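Local coordinates for protein toll-like receptor 13 (PDB 4Z0C) that recognises and binds 23S rRNA from bacteria as an innate immune receptor, signalling through MYD88 and TRAF6 to activate NF-kappa-B, at residues A[59-64]-A[80-85]; A[330-335]-A[354-359]; A[426-431]-A[450-455]; A[470-475]-A[495-500]. All coordinates share one frame; numbering follows the deposited sequence.

Interaction 1 (A[59-64]-A[80-85]); sequences SALVDL and RGLENL
Val-62 and Leu-85 bring their backbones closest, CA to CA 3.9 Å, where 59-64 runs into a strand beside the type I turn from Leu-82 to Leu-85. No direct hydrogen bond joins the segments. A water does so instead, donating to Ser-59 O and Leu-61 O and accepting from Asn-84 N, thereby linking two carbonyl oxygens of 59-64 to an N-H of the turn. Leu-85 is the main apolar bridge. With its CG anti to the backbone N (chi1 -157°), its CD1 branch is carried across to Val-62 O at 3.4 Å, and the same methyl rests on Leu-61 CB at 3.8 Å and Leu-64 CB at 3.9 Å. Leu-82 sends its CD2 to Leu-61 CD1 at 4.0 Å, the two chains crossing at a slant; branched leucines suit these buried places because each methyl can meet a different neighbour. At the outer end Ser-59 CB lies 3.2 Å from Gly-81 O. Gly-81 has a positive phi (83°), at which a side chain would press on the carbonyl oxygen of Arg-80. Asp-63 turns from the contact to a salt bridge with Arg-65 and touches a glycan sugar. The strand begun here lies between strands 39-41 and 87-89: Leu-61 and Leu-64 pack on Leu-40, Leu-64 also reaches Leu-88, and the Val-62 backbone bonds to Thr-38, just before strand 39-41, and to Leu-87 in strand 87-89.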
loop_
_atom_site.group_PDB
_atom_site.type_symbol
_atom_site.label_atom_id
_atom_site.label_comp_id
_atom_site.label_asym_id
_atom_site.label_seq_id
_atom_site.Cartn_x
_atom_site.Cartn_y
_atom_site.Cartn_z
ATOM N N SER A 59 -5.848 -43.056 -21.031
ATOM C CA SER A 59 -6.850 -43.003 -22.092
ATOM C C SER A 59 -8.156 -42.372 -21.626
ATOM O O SER A 59 -9.090 -42.202 -22.422
ATOM C CB SER A 59 -7.132 -44.391 -22.666
ATOM O OG SER A 59 -7.854 -45.170 -21.729
ATOM N N ALA A 60 -8.222 -42.001 -20.350
ATOM C CA ALA A 60 -9.418 -41.328 -19.855
ATOM C C ALA A 60 -9.335 -39.810 -20.065
ATOM O O ALA A 60 -10.313 -39.091 -19.820
ATOM C CB ALA A 60 -9.656 -41.660 -18.394
ATOM N N LEU A 61 -8.190 -39.323 -20.548
ATOM C CA LEU A 61 -7.983 -37.869 -20.677
ATOM C C LEU A 61 -9.058 -37.219 -21.540
ATOM O O LEU A 61 -9.427 -37.732 -22.607
ATOM C CB LEU A 61 -6.617 -37.540 -21.277
ATOM C CG LEU A 61 -5.347 -37.851 -20.500
ATOM C CD1 LEU A 61 -4.135 -37.435 -21.326
ATOM C CD2 LEU A 61 -5.374 -37.175 -19.145
ATOM N N VAL A 62 -9.542 -36.074 -21.080
ATOM C CA VAL A 62 -10.537 -35.323 -21.818
ATOM C C VAL A 62 -9.932 -34.001 -22.256
ATOM O O VAL A 62 -10.224 -33.500 -23.338
ATOM C CB VAL A 62 -11.782 -35.065 -20.953
ATOM C CG1 VAL A 62 -12.699 -34.085 -21.629
ATOM C CG2 VAL A 62 -12.526 -36.361 -20.700
ATOM N N ASP A 63 -9.065 -33.455 -21.407
ATOM C CA ASP A 63 -8.511 -32.123 -21.582
ATOM C C ASP A 63 -6.997 -32.203 -21.407
ATOM O O ASP A 63 -6.510 -32.495 -20.331
ATOM C CB ASP A 63 -9.139 -31.217 -20.517
ATOM C CG ASP A 63 -8.798 -29.737 -20.683
ATOM O OD1 ASP A 63 -7.615 -29.385 -20.901
ATOM O OD2 ASP A 63 -9.733 -28.917 -20.563
ATOM N N LEU A 64 -6.244 -31.924 -22.455
ATOM C CA LEU A 64 -4.794 -31.981 -22.363
ATOM C C LEU A 64 -4.232 -30.638 -22.785
ATOM O O LEU A 64 -4.510 -30.168 -23.891
ATOM C CB LEU A 64 -4.237 -33.056 -23.282
ATOM C CG LEU A 64 -2.717 -33.212 -23.301
ATOM C CD1 LEU A 64 -2.215 -33.560 -21.903
ATOM C CD2 LEU A 64 -2.311 -34.301 -24.292
ATOM N N ARG A 80 -2.279 -41.802 -29.622
ATOM C CA ARG A 80 -3.067 -43.043 -29.710
ATOM C C ARG A 80 -3.713 -43.449 -28.382
ATOM O O ARG A 80 -3.132 -43.266 -27.314
ATOM C CB ARG A 80 -2.262 -44.199 -30.320
ATOM C CG ARG A 80 -2.592 -44.413 -31.802
ATOM C CD ARG A 80 -1.623 -45.325 -32.557
ATOM N NE ARG A 80 -1.885 -45.295 -34.000
ATOM C CZ ARG A 80 -2.993 -45.761 -34.574
ATOM N NH1 ARG A 80 -3.950 -46.303 -33.831
ATOM N NH2 ARG A 80 -3.149 -45.684 -35.891
ATOM N N GLY A 81 -4.921 -44.000 -28.461
ATOM C CA GLY A 81 -5.666 -44.380 -27.274
ATOM C C GLY A 81 -6.442 -43.253 -26.606
ATOM O O GLY A 81 -7.303 -43.516 -25.768
ATOM N N LEU A 82 -6.164 -42.005 -26.984
ATOM C CA LEU A 82 -6.829 -40.846 -26.378
ATOM C C LEU A 82 -8.187 -40.551 -27.010
ATOM O O LEU A 82 -8.436 -39.441 -27.477
ATOM C CB LEU A 82 -5.941 -39.591 -26.459
ATOM C CG LEU A 82 -4.657 -39.621 -25.630
ATOM C CD1 LEU A 82 -3.949 -38.250 -25.569
ATOM C CD2 LEU A 82 -4.994 -40.114 -24.234
ATOM N N GLU A 83 -9.071 -41.539 -26.997
ATOM C CA GLU A 83 -10.333 -41.440 -27.726
ATOM C C GLU A 83 -11.442 -40.644 -27.027
ATOM O O GLU A 83 -12.515 -40.435 -27.593
ATOM C CB GLU A 83 -10.824 -42.833 -28.139
ATOM C CG GLU A 83 -10.795 -43.051 -29.653
ATOM C CD GLU A 83 -9.562 -43.807 -30.131
ATOM O OE1 GLU A 83 -9.702 -44.643 -31.048
ATOM O OE2 GLU A 83 -8.451 -43.536 -29.621
ATOM N N ASN A 84 -11.198 -40.202 -25.801
ATOM C CA ASN A 84 -12.192 -39.367 -25.139
ATOM C C ASN A 84 -11.785 -37.877 -25.088
ATOM O O ASN A 84 -12.510 -37.052 -24.516
ATOM C CB ASN A 84 -12.584 -39.954 -23.765
ATOM C CG ASN A 84 -13.590 -41.126 -23.897
ATOM O OD1 ASN A 84 -14.003 -41.451 -25.013
ATOM N ND2 ASN A 84 -13.943 -41.783 -22.776
ATOM N N LEU A 85 -10.636 -37.551 -25.695
ATOM C CA LEU A 85 -10.070 -36.192 -25.631
ATOM C C LEU A 85 -10.901 -35.225 -26.425
ATOM O O LEU A 85 -11.126 -35.444 -27.608
ATOM C CB LEU A 85 -8.636 -36.155 -26.161
ATOM C CG LEU A 85 -7.779 -34.981 -25.660
ATOM C CD1 LEU A 85 -7.357 -35.207 -24.212
ATOM C CD2 LEU A 85 -6.535 -34.767 -26.535
HETATM O O HOH W 1 -8.855 -40.280 -23.953
#

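Interaction 2 (A[330-335]-A[354-359]); sequences LQKLNL and LTSLDL
Asn-334 and Asp-358 set their flat ends nearly at right angles, the amide and carboxylate planes 81° apart. The carboxylate itself is not what the amide meets: Asn-334 OD1 comes to the Asp-358 CB methylene at 3.4 Å, while Asp-358 OD1 bonds to Ser-360 OG and Asn-334 ND2 bonds weakly to Asp-309. On the same face Lys-332 lays its CG against Ser-356 OG at 3.5 Å, and a bend at chi3 (-71°) brings NZ round to a water that also binds this hydroxyl. Such polar residues suit the more exposed side. On the other face the leucines gather. Leu-354 CD1 touches Leu-333 CB at 3.7 Å, and Leu-333 and Leu-335 lie alongside Leu-357 and Leu-359, pointing the same way. Between the two layers the backbones run parallel, strand axes 4.7 Å apart. Gln-331 O takes both Thr-355 N and Ser-356 N; farther on, Leu-333 N bonds to Ser-356 O, Asp-358 N to Leu-333 O and Leu-335 N to Asp-358 O. Asn-362 ND2 bonds to both Leu-335 O and Leu-359 O, tying successive turns as the asparagine of leucine-rich repeats does. Successive LxxLxL strands stacked in parallel, leucines inward, are the hallmark of the leucine-rich repeat solenoid.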
loop_
_atom_site.group_PDB
_atom_site.type_symbol
_atom_site.label_atom_id
_atom_site.label_comp_id
_atom_site.label_asym_id
_atom_site.label_seq_id
_atom_site.Cartn_x
_atom_site.Cartn_y
_atom_site.Cartn_z
ATOM N N LEU A 330 -31.945 3.341 -31.431
ATOM C CA LEU A 330 -30.767 3.002 -30.612
ATOM C C LEU A 330 -31.069 2.400 -29.248
ATOM O O LEU A 330 -31.804 2.985 -28.441
ATOM C CB LEU A 330 -29.850 4.211 -30.423
ATOM C CG LEU A 330 -28.868 4.482 -31.559
ATOM C CD1 LEU A 330 -28.114 5.774 -31.284
ATOM C CD2 LEU A 330 -27.901 3.311 -31.702
ATOM N N GLN A 331 -30.470 1.240 -28.986
ATOM C CA GLN A 331 -30.541 0.647 -27.655
ATOM C C GLN A 331 -29.250 0.896 -26.869
ATOM O O GLN A 331 -29.294 1.201 -25.686
ATOM C CB GLN A 331 -30.821 -0.857 -27.744
ATOM C CG GLN A 331 -32.150 -1.162 -28.384
ATOM C CD GLN A 331 -32.418 -2.658 -28.550
ATOM O OE1 GLN A 331 -31.506 -3.487 -28.504
ATOM N NE2 GLN A 331 -33.671 -2.994 -28.793
ATOM N N LYS A 332 -28.114 0.783 -27.550
ATOM C CA LYS A 332 -26.812 0.862 -26.923
ATOM C C LYS A 332 -25.978 1.820 -27.736
ATOM O O LYS A 332 -25.925 1.682 -28.956
ATOM C CB LYS A 332 -26.124 -0.509 -26.892
ATOM C CG LYS A 332 -24.834 -0.550 -26.050
ATOM C CD LYS A 332 -24.011 -1.832 -26.208
ATOM C CE LYS A 332 -24.674 -3.031 -25.567
ATOM N NZ LYS A 332 -24.001 -3.409 -24.282
ATOM N N LEU A 333 -25.331 2.774 -27.056
ATOM C CA LEU A 333 -24.480 3.768 -27.696
ATOM C C LEU A 333 -23.137 3.924 -26.975
ATOM O O LEU A 333 -23.103 4.254 -25.797
ATOM C CB LEU A 333 -25.210 5.119 -27.741
ATOM C CG LEU A 333 -24.441 6.338 -28.253
ATOM C CD1 LEU A 333 -23.898 6.102 -29.670
ATOM C CD2 LEU A 333 -25.331 7.576 -28.229
ATOM N N ASN A 334 -22.036 3.716 -27.694
ATOM C CA ASN A 334 -20.706 3.922 -27.142
ATOM C C ASN A 334 -20.023 5.163 -27.725
ATOM O O ASN A 334 -19.882 5.299 -28.947
ATOM C CB ASN A 334 -19.795 2.715 -27.359
ATOM C CG ASN A 334 -20.280 1.452 -26.635
ATOM O OD1 ASN A 334 -21.194 1.492 -25.808
ATOM N ND2 ASN A 334 -19.638 0.327 -26.936
ATOM N N LEU A 335 -19.582 6.043 -26.828
ATOM C CA LEU A 335 -18.894 7.284 -27.171
ATOM C C LEU A 335 -17.626 7.431 -26.320
ATOM O O LEU A 335 -17.170 8.533 -26.039
ATOM C CB LEU A 335 -19.821 8.471 -26.940
ATOM C CG LEU A 335 -20.868 8.684 -28.024
ATOM C CD1 LEU A 335 -21.961 9.641 -27.571
ATOM C CD2 LEU A 335 -20.183 9.196 -29.267
ATOM N N LEU A 354 -32.887 3.897 -25.610
ATOM C CA LEU A 354 -31.505 3.669 -25.172
ATOM C C LEU A 354 -31.420 3.009 -23.781
ATOM O O LEU A 354 -31.951 3.545 -22.810
ATOM C CB LEU A 354 -30.734 4.994 -25.178
ATOM C CG LEU A 354 -29.206 4.899 -25.125
ATOM C CD1 LEU A 354 -28.647 4.422 -26.449
ATOM C CD2 LEU A 354 -28.559 6.231 -24.719
ATOM N N THR A 355 -30.761 1.855 -23.675
ATOM C CA THR A 355 -30.651 1.197 -22.364
ATOM C C THR A 355 -29.208 1.139 -21.859
ATOM O O THR A 355 -28.970 0.960 -20.673
ATOM C CB THR A 355 -31.229 -0.255 -22.361
ATOM O OG1 THR A 355 -30.561 -1.042 -23.350
ATOM C CG2 THR A 355 -32.732 -0.252 -22.622
ATOM N N SER A 356 -28.254 1.333 -22.759
ATOM C CA SER A 356 -26.851 1.287 -22.408
ATOM C C SER A 356 -26.094 2.429 -23.090
ATOM O O SER A 356 -26.250 2.657 -24.289
ATOM C CB SER A 356 -26.257 -0.062 -22.811
ATOM O OG SER A 356 -24.853 -0.070 -22.616
ATOM N N LEU A 357 -25.272 3.132 -22.315
ATOM C CA LEU A 357 -24.512 4.284 -22.792
ATOM C C LEU A 357 -23.114 4.311 -22.176
ATOM O O LEU A 357 -22.967 4.256 -20.965
ATOM C CB LEU A 357 -25.241 5.575 -22.444
ATOM C CG LEU A 357 -24.499 6.870 -22.801
ATOM C CD1 LEU A 357 -24.380 7.006 -24.317
ATOM C CD2 LEU A 357 -25.173 8.115 -22.201
ATOM N N ASP A 358 -22.091 4.401 -23.012
ATOM C CA ASP A 358 -20.721 4.412 -22.531
ATOM C C ASP A 358 -20.039 5.737 -22.869
ATOM O O ASP A 358 -19.780 6.033 -24.036
ATOM C CB ASP A 358 -19.944 3.231 -23.115
ATOM C CG ASP A 358 -18.523 3.127 -22.563
ATOM O OD1 ASP A 358 -18.196 3.864 -21.624
ATOM O OD2 ASP A 358 -17.739 2.275 -23.030
ATOM N N LEU A 359 -19.767 6.535 -21.837
ATOM C CA LEU A 359 -19.112 7.833 -22.002
ATOM C C LEU A 359 -17.717 7.832 -21.364
ATOM O O LEU A 359 -17.108 8.867 -21.146
ATOM C CB LEU A 359 -19.970 8.929 -21.377
ATOM C CG LEU A 359 -21.222 9.291 -22.172
ATOM C CD1 LEU A 359 -22.066 10.293 -21.385
ATOM C CD2 LEU A 359 -20.844 9.810 -23.549
HETATM O O HOH W 2 -23.908 -2.845 -21.418
#

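Interaction 3 (A[426-431]-A[450-455]); sequences LEVLDL and LQSLIL
Leu-450 opens the second segment by reaching across to the first: its CD1 lies 3.4 Å from Glu-427 C and also touches Leu-429 CB. Its CG stands anti to the backbone N (chi1 -162°), which swings that methyl toward the neighbouring repeat. Gln-451 follows with its N-H on Glu-427 O at 2.7 Å, entering from outside the carbonyl plane. Its side chain lies alongside that of Glu-427, with Gln-451 OE1 near Glu-427 CG at 4.0 Å, and both residues are partly exposed, as suits their polar ends. Ser-452 N reaches Glu-427 O as well, at 3.0 Å and almost in line with the carbonyl bond, so that one acceptor serves two donors; Ser-452 O in turn takes Leu-429 N. Small serine packs its CB beside Val-428 CG2. Leu-453 turns inward, its CD1 next to Leu-429 CD2 at 4.1 Å, the two chains pointing the same way. Ile-454 turns to the other face. Its N-H to Leu-429 O is almost straight (178°), and its CG2 sits 3.3 Å from Asp-430 OD1, an oxygen bonded to Gly-432 N. Leu-455 finishes with CD2 against Leu-431 CB at 3.9 Å. The chemistry thus divides by face: backbone bonds fix the parallel strands, leucines seal the interior, and the opposite face offers a branched apolar surface at Ile-454, which packs on an adenine base of the bound RNA.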
loop_
_atom_site.group_PDB
_atom_site.type_symbol
_atom_site.label_atom_id
_atom_site.label_comp_id
_atom_site.label_asym_id
_atom_site.label_seq_id
_atom_site.Cartn_x
_atom_site.Cartn_y
_atom_site.Cartn_z
ATOM N N LEU A 426 -31.090 1.370 -8.807
ATOM C CA LEU A 426 -29.687 1.015 -8.967
ATOM C C LEU A 426 -29.398 -0.294 -8.233
ATOM O O LEU A 426 -29.943 -0.551 -7.161
ATOM C CB LEU A 426 -28.792 2.125 -8.426
ATOM C CG LEU A 426 -27.454 2.273 -9.149
ATOM C CD1 LEU A 426 -27.666 2.652 -10.635
ATOM C CD2 LEU A 426 -26.575 3.292 -8.427
ATOM N N GLU A 427 -28.576 -1.138 -8.843
ATOM C CA GLU A 427 -28.233 -2.435 -8.274
ATOM C C GLU A 427 -26.730 -2.538 -8.068
ATOM O O GLU A 427 -26.270 -3.215 -7.158
ATOM C CB GLU A 427 -28.754 -3.588 -9.160
ATOM C CG GLU A 427 -30.287 -3.741 -9.174
ATOM C CD GLU A 427 -30.808 -4.798 -10.179
ATOM O OE1 GLU A 427 -30.001 -5.399 -10.923
ATOM O OE2 GLU A 427 -32.037 -5.043 -10.201
ATOM N N VAL A 428 -25.969 -1.875 -8.932
ATOM C CA VAL A 428 -24.515 -1.913 -8.843
ATOM C C VAL A 428 -23.967 -0.501 -8.964
ATOM O O VAL A 428 -24.272 0.216 -9.928
ATOM C CB VAL A 428 -23.891 -2.738 -9.969
ATOM C CG1 VAL A 428 -22.374 -2.757 -9.823
ATOM C CG2 VAL A 428 -24.445 -4.153 -9.962
ATOM N N LEU A 429 -23.159 -0.094 -7.993
ATOM C CA LEU A 429 -22.536 1.221 -8.038
ATOM C C LEU A 429 -21.022 1.128 -7.874
ATOM O O LEU A 429 -20.518 0.705 -6.822
ATOM C CB LEU A 429 -23.153 2.138 -6.992
ATOM C CG LEU A 429 -22.476 3.499 -6.815
ATOM C CD1 LEU A 429 -22.464 4.315 -8.125
ATOM C CD2 LEU A 429 -23.184 4.243 -5.709
ATOM N N ASP A 430 -20.291 1.526 -8.912
ATOM C CA ASP A 430 -18.843 1.395 -8.874
ATOM C C ASP A 430 -18.174 2.753 -8.671
ATOM O O ASP A 430 -18.108 3.575 -9.602
ATOM C CB ASP A 430 -18.319 0.732 -10.149
ATOM C CG ASP A 430 -16.859 0.291 -10.027
ATOM O OD1 ASP A 430 -16.199 0.600 -9.000
ATOM O OD2 ASP A 430 -16.353 -0.346 -10.976
ATOM N N LEU A 431 -17.662 2.974 -7.457
ATOM C CA LEU A 431 -16.983 4.230 -7.120
ATOM C C LEU A 431 -15.515 3.992 -6.884
ATOM O O LEU A 431 -14.833 4.801 -6.249
ATOM C CB LEU A 431 -17.601 4.883 -5.887
ATOM C CG LEU A 431 -18.883 5.622 -6.251
ATOM C CD1 LEU A 431 -19.787 5.800 -5.041
ATOM C CD2 LEU A 431 -18.501 6.955 -6.853
ATOM N N LEU A 450 -29.822 -1.420 -4.052
ATOM C CA LEU A 450 -28.404 -1.650 -4.322
ATOM C C LEU A 450 -27.973 -3.039 -3.845
ATOM O O LEU A 450 -28.288 -3.454 -2.734
ATOM C CB LEU A 450 -27.524 -0.562 -3.688
ATOM C CG LEU A 450 -26.129 -0.527 -4.315
ATOM C CD1 LEU A 450 -26.249 -0.070 -5.764
ATOM C CD2 LEU A 450 -25.216 0.388 -3.528
ATOM N N GLN A 451 -27.244 -3.740 -4.705
ATOM C CA GLN A 451 -26.855 -5.124 -4.473
ATOM C C GLN A 451 -25.358 -5.190 -4.214
ATOM O O GLN A 451 -24.881 -5.916 -3.339
ATOM C CB GLN A 451 -27.221 -5.958 -5.721
ATOM C CG GLN A 451 -27.935 -7.260 -5.413
ATOM C CD GLN A 451 -29.362 -7.310 -5.927
ATOM O OE1 GLN A 451 -29.615 -7.148 -7.121
ATOM N NE2 GLN A 451 -30.308 -7.514 -5.015
ATOM N N SER A 452 -24.630 -4.385 -4.973
ATOM C CA SER A 452 -23.181 -4.393 -4.991
ATOM C C SER A 452 -22.662 -2.953 -4.942
ATOM O O SER A 452 -23.099 -2.095 -5.709
ATOM C CB SER A 452 -22.704 -5.094 -6.268
ATOM O OG SER A 452 -21.294 -5.038 -6.408
ATOM N N LEU A 453 -21.763 -2.678 -4.009
ATOM C CA LEU A 453 -21.136 -1.364 -3.887
ATOM C C LEU A 453 -19.622 -1.497 -3.840
ATOM O O LEU A 453 -19.068 -2.179 -2.964
ATOM C CB LEU A 453 -21.634 -0.633 -2.626
ATOM C CG LEU A 453 -20.914 0.673 -2.220
ATOM C CD1 LEU A 453 -20.917 1.689 -3.358
ATOM C CD2 LEU A 453 -21.539 1.320 -0.968
ATOM N N ILE A 454 -18.948 -0.822 -4.758
ATOM C CA ILE A 454 -17.489 -0.807 -4.784
ATOM C C ILE A 454 -16.886 0.552 -4.371
ATOM O O ILE A 454 -17.121 1.558 -5.025
ATOM C CB ILE A 454 -16.990 -1.171 -6.172
ATOM C CG1 ILE A 454 -17.536 -2.557 -6.570
ATOM C CG2 ILE A 454 -15.478 -1.103 -6.209
ATOM C CD1 ILE A 454 -17.271 -2.929 -8.019
ATOM N N LEU A 455 -16.116 0.577 -3.283
ATOM C CA LEU A 455 -15.474 1.813 -2.818
ATOM C C LEU A 455 -13.979 1.622 -2.731
ATOM O O LEU A 455 -13.291 2.354 -2.036
ATOM C CB LEU A 455 -15.995 2.235 -1.454
ATOM C CG LEU A 455 -17.398 2.808 -1.502
ATOM C CD1 LEU A 455 -18.010 2.757 -0.119
ATOM C CD2 LEU A 455 -17.352 4.220 -2.048
#

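Interaction 4 (A[470-475]-A[495-500])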
loop_
_atom_site.group_PDB
_atom_site.type_symbol
_atom_site.label_atom_id
_atom_site.label_comp_id
_atom_site.label_asym_id
_atom_site.label_seq_id
_atom_site.Cartn_x
_atom_site.Cartn_y
_atom_site.Cartn_z
ATOM N N GLY A 470 -29.964 2.547 4.746
ATOM C CA GLY A 470 -30.789 2.439 3.562
ATOM C C GLY A 470 -30.367 1.332 2.606
ATOM O O GLY A 470 -31.093 0.998 1.671
ATOM N N LEU A 471 -29.190 0.761 2.829
ATOM C CA LEU A 471 -28.686 -0.279 1.944
ATOM C C LEU A 471 -29.136 -1.653 2.434
ATOM O O LEU A 471 -28.332 -2.564 2.610
ATOM C CB LEU A 471 -27.168 -0.205 1.834
ATOM C CG LEU A 471 -26.677 1.058 1.131
ATOM C CD1 LEU A 471 -25.157 1.122 1.062
ATOM C CD2 LEU A 471 -27.285 1.170 -0.270
ATOM N N THR A 472 -30.443 -1.782 2.626
ATOM C CA THR A 472 -31.060 -2.976 3.188
ATOM C C THR A 472 -30.816 -4.242 2.364
ATOM O O THR A 472 -30.655 -5.331 2.920
ATOM C CB THR A 472 -32.577 -2.756 3.348
ATOM O OG1 THR A 472 -32.806 -1.652 4.234
ATOM C CG2 THR A 472 -33.273 -4.017 3.872
ATOM N N ASN A 473 -30.744 -4.076 1.049
ATOM C CA ASN A 473 -30.520 -5.185 0.130
ATOM C C ASN A 473 -29.085 -5.373 -0.335
ATOM O O ASN A 473 -28.838 -6.110 -1.294
ATOM C CB ASN A 473 -31.446 -5.086 -1.086
ATOM C CG ASN A 473 -32.895 -5.328 -0.726
ATOM O OD1 ASN A 473 -33.259 -6.410 -0.257
ATOM N ND2 ASN A 473 -33.731 -4.324 -0.941
ATOM N N LEU A 474 -28.142 -4.674 0.287
ATOM C CA LEU A 474 -26.764 -4.792 -0.166
ATOM C C LEU A 474 -26.255 -6.201 0.108
ATOM O O LEU A 474 -26.402 -6.731 1.223
ATOM C CB LEU A 474 -25.850 -3.744 0.462
ATOM C CG LEU A 474 -24.577 -3.555 -0.368
ATOM C CD1 LEU A 474 -24.899 -2.852 -1.687
ATOM C CD2 LEU A 474 -23.528 -2.790 0.412
ATOM N N ARG A 475 -25.662 -6.802 -0.918
ATOM C CA ARG A 475 -25.180 -8.167 -0.823
ATOM C C ARG A 475 -23.660 -8.173 -0.784
ATOM O O ARG A 475 -23.035 -9.036 -0.148
ATOM C CB ARG A 475 -25.703 -8.990 -2.003
ATOM C CG ARG A 475 -27.221 -9.098 -2.026
ATOM C CD ARG A 475 -27.714 -9.841 -0.784
ATOM N NE ARG A 475 -29.161 -10.052 -0.774
ATOM C CZ ARG A 475 -29.814 -10.727 0.171
ATOM N NH1 ARG A 475 -29.151 -11.258 1.193
ATOM N NH2 ARG A 475 -31.131 -10.865 0.100
ATOM N N LEU A 495 -26.960 -3.136 7.319
ATOM C CA LEU A 495 -26.472 -4.173 6.426
ATOM C C LEU A 495 -26.781 -5.611 6.844
ATOM O O LEU A 495 -25.925 -6.480 6.749
ATOM C CB LEU A 495 -24.962 -3.989 6.245
ATOM C CG LEU A 495 -24.565 -2.619 5.692
ATOM C CD1 LEU A 495 -23.058 -2.479 5.531
ATOM C CD2 LEU A 495 -25.259 -2.376 4.375
ATOM N N GLU A 496 -28.014 -5.884 7.246
ATOM C CA GLU A 496 -28.311 -7.193 7.838
ATOM C C GLU A 496 -28.374 -8.329 6.815
ATOM O O GLU A 496 -28.374 -9.510 7.183
ATOM C CB GLU A 496 -29.617 -7.148 8.625
ATOM C CG GLU A 496 -29.588 -6.284 9.860
ATOM C CD GLU A 496 -30.890 -6.368 10.628
ATOM O OE1 GLU A 496 -31.805 -7.090 10.171
ATOM O OE2 GLU A 496 -31.002 -5.722 11.688
ATOM N N LYS A 497 -28.397 -7.954 5.535
ATOM C CA LYS A 497 -28.495 -8.900 4.446
ATOM C C LYS A 497 -27.178 -9.031 3.690
ATOM O O LYS A 497 -27.099 -9.756 2.692
ATOM C CB LYS A 497 -29.610 -8.485 3.494
ATOM C CG LYS A 497 -31.016 -8.804 3.980
ATOM C CD LYS A 497 -32.057 -8.355 2.945
ATOM C CE LYS A 497 -33.477 -8.720 3.362
ATOM N NZ LYS A 497 -34.001 -7.825 4.449
ATOM N N LEU A 498 -26.157 -8.308 4.143
ATOM C CA LEU A 498 -24.836 -8.352 3.498
ATOM C C LEU A 498 -24.220 -9.759 3.496
ATOM O O LEU A 498 -24.197 -10.440 4.535
ATOM C CB LEU A 498 -23.871 -7.379 4.172
ATOM C CG LEU A 498 -22.613 -7.096 3.347
ATOM C CD1 LEU A 498 -22.945 -6.259 2.109
ATOM C CD2 LEU A 498 -21.544 -6.419 4.171
ATOM N N LEU A 499 -23.726 -10.192 2.334
ATOM C CA LEU A 499 -23.141 -11.535 2.192
ATOM C C LEU A 499 -21.623 -11.515 2.157
ATOM O O LEU A 499 -20.968 -12.429 2.650
ATOM C CB LEU A 499 -23.637 -12.212 0.917
ATOM C CG LEU A 499 -25.126 -12.550 0.912
ATOM C CD1 LEU A 499 -25.527 -13.272 -0.382
ATOM C CD2 LEU A 499 -25.482 -13.367 2.139
ATOM N N ILE A 500 -21.076 -10.479 1.537
ATOM C CA ILE A 500 -19.648 -10.388 1.277
ATOM C C ILE A 500 -19.154 -9.030 1.723
ATOM O O ILE A 500 -19.709 -8.007 1.327
ATOM C CB ILE A 500 -19.346 -10.520 -0.226
ATOM C CG1 ILE A 500 -19.839 -11.863 -0.765
ATOM C CG2 ILE A 500 -17.866 -10.364 -0.484
ATOM C CD1 ILE A 500 -19.774 -11.958 -2.302
HETATM O O HOH W 3 -27.719 -5.702 3.280
#
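Lys-497 reaches across to Thr-472 O and Arg-475, beside Asn-473, and its side chain can be followed outward. CB sits 3.4 Å from Thr-472 O and also 3.6 Å above the plane of the Arg-475 guanidinium, toward its rim. CG stays beside Thr-472 O, and Lys-497 CD comes to 3.3 Å from Thr-472 O while also approaching Arg-475 NH2 and Asn-473 OD1. The chain then bends at its last torsion, and Lys-497 NZ ends near Thr-472 CG2 at 3.9 Å. The long aliphatic part therefore does the packing, while the two cationic ends stay apart, Lys-497 NZ and Arg-475 NH2 being 6.0 Å from each other. Arg-475 suits this partly exposed edge of the contact because its NH1 can turn back to Lys-497 O in a weak hydrogen bond. Among the buried leucines, Leu-474 CD2 meets Leu-498 CD1 at 3.9 Å, and Leu-495 CD2 packs on Leu-471 CB. Arg-475 O accepts both Leu-499 N and Ile-500 N, and a water lies within hydrogen-bonding distance of Thr-472 O and Leu-474 O. Paired type I turns, Leu-471 to Leu-474 and Leu-495 to Leu-498, each leading into a strand of the inner face, here form the loop-to-strand entry of two adjacent leucine-rich repeats.

How the interactions relate
All four contacts join neighbouring coils of one solenoid, the leucine-rich repeat ectodomain of the receptor, and each has a buried leucine side and a more exposed polar side. Interactions 2 and 3 hold paired parallel strands and rely on regular backbone bonds. Interactions 1 and 4 lie mainly at the turns before the strands: interaction 1 has a water in place of direct bonds, and interaction 4 keeps two backbone bonds at one oxygen. Interactions 1 and 2, with centres 46 Å apart, lie on opposite sides of the chain's centre. Interactions 3 and 4 touch: Gln-451 O probably accepts from Arg-475 N at 2.7 Å, and Leu-474 CD1 packs on the Leu-450 and Gln-451 backbone. Interaction 3 comes nearest the bound RNA, whereas interaction 1 meets a glycan sugar.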